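Local atomic coordinates of NAD-dependent epimerase/dehydratase (Methylobacillus flagellatus KT, PDB entry 3GPI), a protein that is of unknown function but has the NAD-dependent epimerase/dehydratase family fold and so probably binds a nicotinamide adenine dinucleotide cofactor, with aldehyde dehydrogenase activity only tentatively assigned. Residues Q44-D49 against A57-L62; S4-A9 against R20-Q25. One frame throughout, in Å; residues are numbered along the deposited sequence.

Interaction 1. Residues Q44-D49 against A57-L62; sequences QTLIAD and ASIVHL
L46 carries this contact, inserting its forked end between the side chains of I59 and L62 while S58 borders one side. Of the 125 Å² buried between the two segments, L46 contributes 64, I59 23 and L62 17. CD1 of L46 comes to 4.0 Å from CG2 of I59, the two side chains crossing at about a right angle, and it also passes 4.1 Å from OG of S58 without a polar bond. CD2 of L46 meets CD1 of L62 at 3.8 Å, the two leucines reaching tip to tip, while staying 4.2 Å from CG2 of I59. With chi1 at 65° and chi2 at 109°, the latter close to an eclipsed value, the fork of L46 is splayed across both partners at some torsional cost. Backbone bonds from H61 N to S58 O (3.0 Å) and from L62 N to I59 O (2.9 Å) curl 57-62 so that L62 points at L46 while I59 presents its CG2 branch to it. Cutting L46 back to an alanine is likely to open a gap between strand and loop, leaving the methyls of I59 and L62 without their apolar mate. The backbone of L46 pairs with G31 and R33 of the parallel strand 29-33, whose T30 also touches L62; the contact packs the loop leading to strand 66-69 against strand 45-47, at an edge of the Rossmann sheet.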
loop_
_atom_site.group_PDB
_atom_site.type_symbol
_atom_site.label_atom_id
_atom_site.label_comp_id
_atom_site.label_asym_id
_atom_site.label_seq_id
_atom_site.Cartn_x
_atom_site.Cartn_y
_atom_site.Cartn_z
ATOM N N GLN A 44 -6.278 -14.452 12.852
ATOM C CA GLN A 44 -5.258 -15.304 13.422
ATOM C C GLN A 44 -3.924 -14.600 13.344
ATOM O O GLN A 44 -3.459 -14.326 12.239
ATOM C CB GLN A 44 -5.213 -16.581 12.579
ATOM C CG GLN A 44 -4.212 -17.546 13.001
ATOM C CD GLN A 44 -4.834 -18.589 13.900
ATOM O OE1 GLN A 44 -5.992 -18.448 14.312
ATOM N NE2 GLN A 44 -4.076 -19.622 14.219
ATOM N N THR A 45 -3.324 -14.241 14.477
ATOM C CA THR A 45 -2.015 -13.610 14.470
ATOM C C THR A 45 -1.155 -14.126 15.617
ATOM O O THR A 45 -1.694 -14.688 16.565
ATOM C CB THR A 45 -2.054 -12.041 14.603
ATOM O OG1 THR A 45 -2.517 -11.694 15.916
ATOM C CG2 THR A 45 -2.982 -11.383 13.582
ATOM N N LEU A 46 0.149 -13.886 15.499
ATOM C CA LEU A 46 1.107 -13.987 16.604
ATOM C C LEU A 46 1.788 -12.644 16.794
ATOM O O LEU A 46 1.816 -11.799 15.897
ATOM C CB LEU A 46 2.145 -15.102 16.349
ATOM C CG LEU A 46 3.090 -14.886 15.163
ATOM C CD1 LEU A 46 4.491 -14.596 15.638
ATOM C CD2 LEU A 46 3.100 -16.144 14.277
ATOM N N ILE A 47 2.325 -12.438 17.992
ATOM C CA ILE A 47 3.085 -11.265 18.322
ATOM C C ILE A 47 4.558 -11.533 18.097
ATOM O O ILE A 47 5.109 -12.536 18.586
ATOM C CB ILE A 47 2.795 -10.818 19.814
ATOM C CG1 ILE A 47 1.332 -10.386 19.976
ATOM C CG2 ILE A 47 3.765 -9.711 20.239
ATOM C CD1 ILE A 47 0.806 -10.404 21.450
ATOM N N ALA A 48 5.204 -10.656 17.357
ATOM C CA ALA A 48 6.638 -10.696 17.212
ATOM C C ALA A 48 7.173 -9.337 16.807
ATOM O O ALA A 48 6.398 -8.421 16.503
ATOM C CB ALA A 48 7.047 -11.767 16.198
ATOM N N ASP A 49 8.495 -9.205 16.805
ATOM C CA ASP A 49 9.160 -7.954 16.479
ATOM C C ASP A 49 10.150 -8.267 15.411
ATOM O O ASP A 49 11.163 -8.927 15.670
ATOM C CB ASP A 49 9.891 -7.387 17.708
ATOM C CG ASP A 49 10.580 -6.044 17.425
ATOM O OD1 ASP A 49 10.809 -5.662 16.260
ATOM O OD2 ASP A 49 10.915 -5.357 18.405
ATOM N N ALA A 57 11.520 -16.982 15.982
ATOM C CA ALA A 57 11.894 -18.381 15.858
ATOM C C ALA A 57 10.707 -19.300 15.628
ATOM O O ALA A 57 10.919 -20.441 15.278
ATOM C CB ALA A 57 12.673 -18.834 17.089
ATOM N N SER A 58 9.478 -18.829 15.838
ATOM C CA SER A 58 8.288 -19.691 15.700
ATOM C C SER A 58 7.702 -19.631 14.290
ATOM O O SER A 58 6.932 -20.515 13.887
ATOM C CB SER A 58 7.203 -19.258 16.693
ATOM O OG SER A 58 6.521 -18.108 16.234
ATOM N N ILE A 59 8.002 -18.581 13.546
ATOM C CA ILE A 59 7.243 -18.356 12.300
ATOM C C ILE A 59 7.469 -19.433 11.234
ATOM O O ILE A 59 6.568 -19.694 10.425
ATOM C CB ILE A 59 7.397 -16.929 11.685
ATOM C CG1 ILE A 59 8.800 -16.651 11.120
ATOM C CG2 ILE A 59 6.965 -15.857 12.697
ATOM C CD1 ILE A 59 8.874 -15.291 10.412
ATOM N N VAL A 60 8.639 -20.064 11.196
ATOM C CA VAL A 60 8.866 -21.110 10.205
ATOM C C VAL A 60 7.916 -22.278 10.400
ATOM O O VAL A 60 7.634 -23.013 9.430
ATOM C CB VAL A 60 10.336 -21.561 10.202
ATOM C CG1 VAL A 60 10.643 -22.511 11.371
ATOM C CG2 VAL A 60 10.722 -22.188 8.872
ATOM N N HIS A 61 7.388 -22.447 11.613
ATOM C CA HIS A 61 6.410 -23.533 11.810
ATOM C C HIS A 61 5.100 -23.297 11.073
ATOM O O HIS A 61 4.318 -24.241 10.849
ATOM C CB HIS A 61 6.139 -23.767 13.270
ATOM C CG HIS A 61 7.228 -24.493 13.977
ATOM N ND1 HIS A 61 7.445 -24.334 15.325
ATOM C CD2 HIS A 61 8.171 -25.363 13.533
ATOM C CE1 HIS A 61 8.476 -25.086 15.688
ATOM N NE2 HIS A 61 8.931 -25.720 14.616
ATOM N N LEU A 62 4.837 -22.058 10.691
ATOM C CA LEU A 62 3.662 -21.771 9.877
ATOM C C LEU A 62 3.791 -22.294 8.454
ATOM O O LEU A 62 2.803 -22.422 7.731
ATOM C CB LEU A 62 3.412 -20.260 9.810
ATOM C CG LEU A 62 3.089 -19.594 11.144
ATOM C CD1 LEU A 62 3.176 -18.064 10.970
ATOM C CD2 LEU A 62 1.720 -20.034 11.616
#

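Interaction 2. Residues S4-A9 against R20-Q25; sequences SKILIA and RRLTAQ
L22 points from helix 13-24 toward strand 6-9, and its side chain meets I6 and, more loosely, I8. The backbone register agrees, since I6 and L22 have the nearest CA atoms across the segments, at 8.4 Å. CB and CG of L22 both stay 4.9 Å from CG1 of I6, and only the CD1 methyl closes to contact. The torsions commit this one branch: chi1 of -70° sets CG anti to the carbonyl carbon, and chi2 of 172° extends CD1 away from CA toward the sheet. That methyl does the touching, 4.0 Å from CG2 of I6 and 4.1 Å from its CG1, over the fork of a side chain it crosses at about a right angle. CD1 of I8 reaches the same L22 CD1 at 4.4 Å. The other branch, CD2 of L22, stays 5.0 Å from CG1 of I6. V29 of strand 29-33, in the same beta-alpha-beta unit, the first of the Rossmann fold, and A195 of the neighbouring helix 187-201 also touch L22. No hydrogen bond or charge pair crosses between the segments: three buried aliphatic side chains share 98 Å² at van der Waals range, so the contact is probably held by close packing and exclusion of water, and no directional bond between these segments contributes.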
loop_
_atom_site.group_PDB
_atom_site.type_symbol
_atom_site.label_atom_id
_atom_site.label_comp_id
_atom_site.label_asym_id
_atom_site.label_seq_id
_atom_site.Cartn_x
_atom_site.Cartn_y
_atom_site.Cartn_z
ATOM N N SER A 4 -2.531 -21.717 -1.306
ATOM C CA SER A 4 -1.287 -21.374 -0.607
ATOM C C SER A 4 -1.563 -20.894 0.833
ATOM O O SER A 4 -2.543 -20.185 1.094
ATOM C CB SER A 4 -0.537 -20.303 -1.392
ATOM O OG SER A 4 -1.446 -19.235 -1.659
ATOM N N LYS A 5 -0.680 -21.290 1.752
ATOM C CA LYS A 5 -0.671 -20.769 3.130
ATOM C C LYS A 5 0.076 -19.441 3.093
ATOM O O LYS A 5 1.133 -19.336 2.438
ATOM C CB LYS A 5 0.048 -21.732 4.061
ATOM C CG LYS A 5 -0.678 -23.072 4.173
ATOM C CD LYS A 5 0.031 -23.896 5.235
ATOM C CE LYS A 5 -0.532 -25.285 5.332
ATOM N NZ LYS A 5 0.072 -26.169 4.307
ATOM N N ILE A 6 -0.470 -18.427 3.773
ATOM C CA ILE A 6 0.012 -17.054 3.652
ATOM C C ILE A 6 0.405 -16.534 5.009
ATOM O O ILE A 6 -0.353 -16.678 5.962
ATOM C CB ILE A 6 -1.109 -16.115 3.148
ATOM C CG1 ILE A 6 -1.923 -16.708 1.994
ATOM C CG2 ILE A 6 -0.543 -14.753 2.777
ATOM C CD1 ILE A 6 -1.174 -16.859 0.715
ATOM N N LEU A 7 1.597 -15.945 5.090
ATOM C CA LEU A 7 1.997 -15.162 6.269
ATOM C C LEU A 7 2.003 -13.701 5.878
ATOM O O LEU A 7 2.634 -13.343 4.888
ATOM C CB LEU A 7 3.380 -15.584 6.731
ATOM C CG LEU A 7 4.001 -14.732 7.837
ATOM C CD1 LEU A 7 3.157 -14.664 9.085
ATOM C CD2 LEU A 7 5.386 -15.302 8.128
ATOM N N ILE A 8 1.246 -12.889 6.622
ATOM C CA ILE A 8 1.235 -11.436 6.397
ATOM C C ILE A 8 2.006 -10.789 7.549
ATOM O O ILE A 8 1.555 -10.872 8.703
ATOM C CB ILE A 8 -0.202 -10.904 6.371
ATOM C CG1 ILE A 8 -0.998 -11.551 5.209
ATOM C CG2 ILE A 8 -0.189 -9.360 6.246
ATOM C CD1 ILE A 8 -2.492 -11.274 5.226
ATOM N N ALA A 9 3.159 -10.207 7.260
ATOM C CA ALA A 9 3.932 -9.527 8.292
ATOM C C ALA A 9 3.528 -8.074 8.281
ATOM O O ALA A 9 3.773 -7.369 7.308
ATOM C CB ALA A 9 5.390 -9.655 8.047
ATOM N N ARG A 20 -8.620 -10.666 5.434
ATOM C CA ARG A 20 -10.050 -10.948 5.353
ATOM C C ARG A 20 -10.410 -11.541 4.005
ATOM O O ARG A 20 -11.128 -12.540 3.903
ATOM C CB ARG A 20 -10.837 -9.657 5.632
ATOM C CG ARG A 20 -12.352 -9.822 5.694
ATOM C CD ARG A 20 -13.112 -8.460 5.732
ATOM N NE ARG A 20 -13.000 -7.737 4.452
ATOM C CZ ARG A 20 -13.758 -7.968 3.382
ATOM N NH1 ARG A 20 -14.695 -8.916 3.424
ATOM N NH2 ARG A 20 -13.597 -7.267 2.268
ATOM N N ARG A 21 -9.865 -10.948 2.939
ATOM C CA ARG A 21 -10.144 -11.412 1.584
ATOM C C ARG A 21 -9.566 -12.797 1.331
ATOM O O ARG A 21 -10.266 -13.678 0.806
ATOM C CB ARG A 21 -9.629 -10.381 0.569
ATOM C CG ARG A 21 -10.454 -9.092 0.591
ATOM C CD ARG A 21 -9.844 -7.940 -0.249
ATOM N NE ARG A 21 -10.747 -6.787 -0.181
ATOM C CZ ARG A 21 -11.776 -6.567 -0.991
ATOM N NH1 ARG A 21 -11.994 -7.330 -2.071
ATOM N NH2 ARG A 21 -12.531 -5.513 -0.756
ATOM N N LEU A 22 -8.321 -13.025 1.739
ATOM C CA LEU A 22 -7.663 -14.302 1.494
ATOM C C LEU A 22 -8.337 -15.407 2.289
ATOM O O LEU A 22 -8.455 -16.520 1.782
ATOM C CB LEU A 22 -6.184 -14.223 1.869
ATOM C CG LEU A 22 -5.353 -13.359 0.948
ATOM C CD1 LEU A 22 -3.989 -13.238 1.552
ATOM C CD2 LEU A 22 -5.300 -13.936 -0.494
ATOM N N THR A 23 -8.751 -15.123 3.521
ATOM C CA THR A 23 -9.461 -16.137 4.312
ATOM C C THR A 23 -10.790 -16.481 3.663
ATOM O O THR A 23 -11.145 -17.682 3.593
ATOM C CB THR A 23 -9.632 -15.633 5.751
ATOM O OG1 THR A 23 -8.342 -15.504 6.366
ATOM C CG2 THR A 23 -10.494 -16.597 6.566
ATOM N N ALA A 24 -11.499 -15.464 3.149
ATOM C CA ALA A 24 -12.766 -15.730 2.461
ATOM C C ALA A 24 -12.591 -16.600 1.229
ATOM O O ALA A 24 -13.506 -17.359 0.860
ATOM C CB ALA A 24 -13.465 -14.439 2.111
ATOM N N GLN A 25 -11.438 -16.505 0.584
ATOM C CA GLN A 25 -11.148 -17.308 -0.590
ATOM C C GLN A 25 -10.631 -18.709 -0.244
ATOM O O GLN A 25 -10.439 -19.536 -1.147
ATOM C CB GLN A 25 -10.119 -16.611 -1.433
ATOM C CG GLN A 25 -10.600 -15.338 -2.035
ATOM C CD GLN A 25 -9.523 -14.683 -2.823
ATOM O OE1 GLN A 25 -8.434 -14.424 -2.311
ATOM N NE2 GLN A 25 -9.798 -14.429 -4.084
#

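Interaction 2 lies in the core, with all three touching residues buried, whereas interaction 1 is only partly buried and includes the exposed S58. Their centres are 15 Å apart, and both rest on the same sheet: 4-9 supplies an inner strand flanked by strands 29-33 and 66-69, 44-49 an edge strand beyond strand 29-33. Both are apolar, but a helix covers the strand in interaction 2, while a turn-rich loop does so in interaction 1, with a serine hydroxyl at its border. They meet directly where CD1 of L62 packs 3.9 Å from CD1 of L7: I6 and I8 point to the helix, while L7 between them touches the loop through L62.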